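Local structure of hypothetical protein Cgl1923 (Corynebacterium glutamicum ATCC 13032, 2P90) at residues Pro150-Thr154 / Thr198-Pro202; Asp51-His55 / Val95-Asn99. The protein is of unknown function but belongs to the PAC2 family, named for a proteasome assembly chaperone, so a role connected with proteasomes or their assembly is possible though unproven. All blocks are in the same frame, centred on the assembly; numbering follows the deposited sequence.

How the interactions relate
Both interactions join antiparallel neighbours in the same mixed sheet, but at distant places in it. Interaction 1 pairs strand 153-157, outermost on its side within this chain, with strand 194-202. Interaction 2 lies toward the other border, where strand 54-61, second from that edge, starts beside the end of strand 92-97. Their centres are about 25 Å apart and their nearest atoms about 18 Å, so they do not touch; the strands between carry the sheet from one to the other, and they lie on opposite sides of the chain's centre. Along the sequence interaction 2 closes before interaction 1 opens. All four segments belong to the PAC2 family region.

Interaction 1: residues Pro150-Thr154 / Thr198-Pro202; sequences PTVVT and TVHVP
Three backbone hydrogen bonds hold residues 150-154 against residues 198-202. His-200 N donates to Val-152 O over 2.8 Å, and Thr-154 and Thr-198, a hydrogen-bonded antiparallel pair, exchange two more: Thr-154 N to Thr-198 O at 2.8 Å and Thr-198 N to Thr-154 O at 3.0 Å. Val-153 and Val-199 form the non-hydrogen-bonded pair, where the CA of Val-153 approaches Thr-198 O as a CA-H...O contact of 3.1 Å. On the Thr-151 side of Val-152 the two chains diverge and water fills in. One water lies by Thr-151 OG1 and His-200 O, and a second, accepting from Val-152 N, reaches the same carbonyl over a longer distance.

The side-chain polar contact is the 3.0 Å hydrogen bond between Thr-154 OG1 and His-200 NE2. The hydroxyl meets the imidazole at its edge, in the ring plane, and is put there by a first torsion of 52°, which sets OG1 between the backbone N and the carbonyl carbon. The methyl CG2 of the same threonine rests beside NE2 at 3.5 Å. A beta-branched residue with a hydroxyl thus suits both the strand and the histidine. Val-152 CG1 lies over one face of the ring, loosely, at 4.5 Å from CG.

Apolar packing occupies the other face of the sheet, where Val-153 CG2 meets Val-199 CB at 3.7 Å; compact branched valines suit such a buried strand pair.

This is edge-strand pairing: 153-157, outermost within this chain, runs antiparallel to 194-202 in the mixed sheet. Helix 211-225 covers these two valines, with Ala-213 and Leu-217 against Val-199 and Lys-216 against Val-153. On its far edge strand 194-202 is hydrogen-bonded to strand 134-143, whose Met-143 touches His-200 and whose Tyr-139 and Ala-141 touch Thr-198.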
loop_
_atom_site.group_PDB
_atom_site.type_symbol
_atom_site.label_atom_id
_atom_site.label_comp_id
_atom_site.label_asym_id
_atom_site.label_seq_id
_atom_site.Cartn_x
_atom_site.Cartn_y
_atom_site.Cartn_z
ATOM N N PRO B 150 22.335 -25.689 -14.489
ATOM C CA PRO B 150 21.921 -24.605 -15.414
ATOM C C PRO B 150 20.592 -23.956 -14.994
ATOM O O PRO B 150 19.735 -24.624 -14.394
ATOM C CB PRO B 150 21.769 -25.309 -16.770
ATOM C CG PRO B 150 22.582 -26.597 -16.662
ATOM C CD PRO B 150 22.617 -26.967 -15.191
ATOM N N THR B 151 20.456 -22.654 -15.286
ATOM C CA THR B 151 19.221 -21.895 -15.024
ATOM C C THR B 151 18.097 -22.206 -16.024
ATOM O O THR B 151 18.240 -22.042 -17.237
ATOM C CB THR B 151 19.483 -20.369 -14.929
ATOM O OG1 THR B 151 20.350 -20.106 -13.822
ATOM C CG2 THR B 151 18.190 -19.608 -14.694
ATOM N N VAL B 152 16.975 -22.657 -15.489
ATOM C CA VAL B 152 15.838 -23.016 -16.306
ATOM C C VAL B 152 14.842 -21.845 -16.487
ATOM O O VAL B 152 14.703 -20.982 -15.606
ATOM C CB VAL B 152 15.130 -24.224 -15.694
ATOM C CG1 VAL B 152 13.724 -24.386 -16.269
ATOM C CG2 VAL B 152 15.986 -25.475 -15.913
ATOM N N VAL B 153 14.192 -21.830 -17.648
ATOM C CA VAL B 153 13.107 -20.926 -17.965
ATOM C C VAL B 153 11.877 -21.740 -18.399
ATOM O O VAL B 153 11.956 -22.607 -19.271
ATOM C CB VAL B 153 13.521 -19.918 -19.075
ATOM C CG1 VAL B 153 12.288 -19.255 -19.737
ATOM C CG2 VAL B 153 14.389 -18.848 -18.495
ATOM N N THR B 154 10.741 -21.464 -17.771
ATOM C CA THR B 154 9.481 -22.066 -18.211
ATOM C C THR B 154 8.613 -21.016 -18.914
ATOM O O THR B 154 8.797 -19.824 -18.706
ATOM C CB THR B 154 8.730 -22.751 -17.056
ATOM O OG1 THR B 154 8.600 -21.842 -15.984
ATOM C CG2 THR B 154 9.496 -23.958 -16.553
ATOM N N THR B 198 9.349 -17.283 -17.275
ATOM C CA THR B 198 9.841 -17.263 -15.930
ATOM C C THR B 198 11.182 -18.012 -15.839
ATOM O O THR B 198 11.301 -19.171 -16.241
ATOM C CB THR B 198 8.803 -17.939 -15.002
ATOM O OG1 THR B 198 7.515 -17.375 -15.271
ATOM C CG2 THR B 198 9.170 -17.766 -13.536
ATOM N N VAL B 199 12.173 -17.350 -15.279
ATOM C CA VAL B 199 13.451 -17.972 -15.013
ATOM C C VAL B 199 13.391 -18.439 -13.551
ATOM O O VAL B 199 12.766 -17.770 -12.712
ATOM C CB VAL B 199 14.605 -16.959 -15.308
ATOM C CG1 VAL B 199 14.576 -15.766 -14.329
ATOM C CG2 VAL B 199 15.963 -17.627 -15.298
ATOM N N HIS B 200 14.004 -19.586 -13.255
ATOM C CA HIS B 200 13.951 -20.191 -11.928
ATOM C C HIS B 200 15.232 -19.904 -11.201
ATOM O O HIS B 200 16.299 -20.219 -11.716
ATOM C CB HIS B 200 13.778 -21.703 -12.039
ATOM C CG HIS B 200 12.467 -22.107 -12.634
ATOM N ND1 HIS B 200 11.827 -23.283 -12.302
ATOM C CD2 HIS B 200 11.658 -21.474 -13.514
ATOM C CE1 HIS B 200 10.697 -23.371 -12.978
ATOM N NE2 HIS B 200 10.564 -22.276 -13.709
ATOM N N VAL B 201 15.142 -19.289 -10.022
ATOM C CA VAL B 201 16.319 -18.827 -9.326
ATOM C C VAL B 201 16.380 -19.586 -8.005
ATOM O O VAL B 201 15.345 -19.722 -7.361
ATOM C CB VAL B 201 16.218 -17.288 -9.088
ATOM C CG1 VAL B 201 17.418 -16.745 -8.281
ATOM C CG2 VAL B 201 16.006 -16.527 -10.435
ATOM N N PRO B 202 17.574 -20.116 -7.612
ATOM C CA PRO B 202 17.686 -20.798 -6.318
ATOM C C PRO B 202 17.081 -19.907 -5.251
ATOM O O PRO B 202 17.428 -18.744 -5.183
ATOM C CB PRO B 202 19.201 -20.938 -6.120
ATOM C CG PRO B 202 19.746 -20.953 -7.475
ATOM C CD PRO B 202 18.864 -20.132 -8.339
HETATM O O HOH W 1 18.774 -20.662 -11.514
HETATM O O HOH W 2 16.889 -23.217 -12.677
#

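Interaction 2: residues Asp51-His55 / Val95-Asn99; sequences DALDH and VVRDN
The carbonyl oxygen of Asp-54 receives one N-H and, more weakly, one CA-H from the facing strand. Arg-97 N gives it a nearly straight hydrogen bond of 2.9 Å (167° at the hydrogen), and the CA of Val-96 adds a CA-H...O contact at 3.4 Å. Asp-54 N and Arg-97 O stand 4.1 Å apart, too far for a direct bond. A water accepts from Asp-54 N; its link to Arg-97 O is modelled too short and is doubtful. One residue further, His-55 and Val-96 face each other as a non-hydrogen-bonded pair, with the CA of His-55 only 3.1 Å from Val-95 O.

Leu-53 carries most of the apolar contact. Its CB abuts Val-96 CG1 at 3.8 Å, the two side chains crossing at about a right angle, while CD2 lies against Arg-97 O at 3.3 Å and also near Asn-99 OD1. A flexible, branched leucine fills this buried corner, backed by Leu-229 and Pro-230. His-55 contributes its CB, against Val-96 CG2 at 3.9 Å; a first torsion of 55° turns the imidazole off Val-96 and leaves CB alone to pack there.

The polar ends of the second segment are held outside the pair. Arg-97 NH1 bonds to Ser-19 O, Asp-98 accepts from the backbone N atoms of Lys-102 and Asn-228, and Asn-99 ND2 bonds to Asn-228 OD1, which ties the turn after the strand to the 228-230 loop.

Helix 41-52 gives way at Leu-53, so the arrangement is a tight helix-to-strand junction, its new strand entering antiparallel to strand 92-97 in the mixed sheet of this alpha/beta PAC2 fold.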
loop_
_atom_site.group_PDB
_atom_site.type_symbol
_atom_site.label_atom_id
_atom_site.label_comp_id
_atom_site.label_asym_id
_atom_site.label_seq_id
_atom_site.Cartn_x
_atom_site.Cartn_y
_atom_site.Cartn_z
ATOM N N ASP B 51 21.774 -0.042 -21.088
ATOM C CA ASP B 51 23.149 0.403 -20.996
ATOM C C ASP B 51 23.959 -0.012 -22.213
ATOM O O ASP B 51 24.880 0.700 -22.614
ATOM C CB ASP B 51 23.814 -0.222 -19.789
ATOM C CG ASP B 51 23.327 0.358 -18.500
ATOM O OD1 ASP B 51 22.647 1.418 -18.565
ATOM O OD2 ASP B 51 23.623 -0.228 -17.423
ATOM N N ALA B 52 23.607 -1.156 -22.788
ATOM C CA ALA B 52 24.435 -1.807 -23.786
ATOM C C ALA B 52 24.045 -1.489 -25.228
ATOM O O ALA B 52 24.897 -1.527 -26.111
ATOM C CB ALA B 52 24.446 -3.330 -23.575
ATOM N N LEU B 53 22.769 -1.192 -25.466
ATOM C CA LEU B 53 22.246 -1.012 -26.825
ATOM C C LEU B 53 21.692 0.386 -27.055
ATOM O O LEU B 53 21.313 1.081 -26.080
ATOM C CB LEU B 53 21.178 -2.073 -27.101
ATOM C CG LEU B 53 21.703 -3.519 -27.203
ATOM C CD1 LEU B 53 20.557 -4.489 -27.192
ATOM C CD2 LEU B 53 22.580 -3.756 -28.461
ATOM N N ASP B 54 21.640 0.820 -28.321
ATOM C CA ASP B 54 20.950 2.092 -28.630
ATOM C C ASP B 54 19.437 1.929 -28.440
ATOM O O ASP B 54 18.839 0.914 -28.846
ATOM C CB ASP B 54 21.296 2.665 -30.036
ATOM C CG ASP B 54 22.821 3.068 -30.187
ATOM O OD1 ASP B 54 23.417 3.734 -29.277
ATOM O OD2 ASP B 54 23.413 2.690 -31.233
ATOM N N HIS B 55 18.834 2.930 -27.801
ATOM C CA HIS B 55 17.395 2.942 -27.506
ATOM C C HIS B 55 16.843 4.369 -27.641
ATOM O O HIS B 55 17.559 5.335 -27.418
ATOM C CB HIS B 55 17.120 2.385 -26.103
ATOM C CG HIS B 55 17.886 3.079 -25.023
ATOM N ND1 HIS B 55 17.396 4.176 -24.350
ATOM C CD2 HIS B 55 19.114 2.844 -24.507
ATOM C CE1 HIS B 55 18.282 4.578 -23.455
ATOM N NE2 HIS B 55 19.334 3.782 -23.528
ATOM N N VAL B 95 12.052 1.982 -28.250
ATOM C CA VAL B 95 12.566 1.226 -29.397
ATOM C C VAL B 95 14.043 0.951 -29.113
ATOM O O VAL B 95 14.810 1.869 -28.819
ATOM C CB VAL B 95 12.323 1.906 -30.800
ATOM C CG1 VAL B 95 12.776 3.350 -30.857
ATOM C CG2 VAL B 95 12.977 1.045 -31.945
ATOM N N VAL B 96 14.413 -0.325 -29.134
ATOM C CA VAL B 96 15.804 -0.724 -28.876
ATOM C C VAL B 96 16.363 -1.440 -30.127
ATOM O O VAL B 96 15.657 -2.199 -30.782
ATOM C CB VAL B 96 15.938 -1.626 -27.585
ATOM C CG1 VAL B 96 17.431 -1.873 -27.220
ATOM C CG2 VAL B 96 15.155 -1.028 -26.365
ATOM N N ARG B 97 17.625 -1.208 -30.456
ATOM C CA ARG B 97 18.213 -1.922 -31.592
ATOM C C ARG B 97 19.350 -2.860 -31.180
ATOM O O ARG B 97 20.286 -2.445 -30.473
ATOM C CB ARG B 97 18.629 -0.926 -32.693
ATOM C CG ARG B 97 17.405 -0.391 -33.437
ATOM C CD ARG B 97 17.689 0.876 -34.195
ATOM N NE ARG B 97 16.460 1.566 -34.609
ATOM C CZ ARG B 97 15.690 1.234 -35.652
ATOM N NH1 ARG B 97 14.617 1.957 -35.925
ATOM N NH2 ARG B 97 15.973 0.188 -36.425
ATOM N N ASP B 98 19.242 -4.123 -31.594
ATOM C CA ASP B 98 20.282 -5.130 -31.312
ATOM C C ASP B 98 21.606 -4.860 -32.065
ATOM O O ASP B 98 21.742 -3.840 -32.760
ATOM C CB ASP B 98 19.775 -6.554 -31.562
ATOM C CG ASP B 98 19.604 -6.895 -33.061
ATOM O OD1 ASP B 98 20.018 -6.102 -33.964
ATOM O OD2 ASP B 98 19.043 -7.990 -33.327
ATOM N N ASN B 99 22.574 -5.771 -31.921
ATOM C CA ASN B 99 23.904 -5.587 -32.535
ATOM C C ASN B 99 23.863 -5.388 -34.081
ATOM O O ASN B 99 24.746 -4.756 -34.661
ATOM C CB ASN B 99 24.815 -6.741 -32.164
ATOM C CG ASN B 99 25.324 -6.659 -30.734
ATOM O OD1 ASN B 99 25.494 -5.568 -30.175
ATOM N ND2 ASN B 99 25.605 -7.829 -30.141
HETATM O O HOH W 3 22.195 -0.961 -30.592
#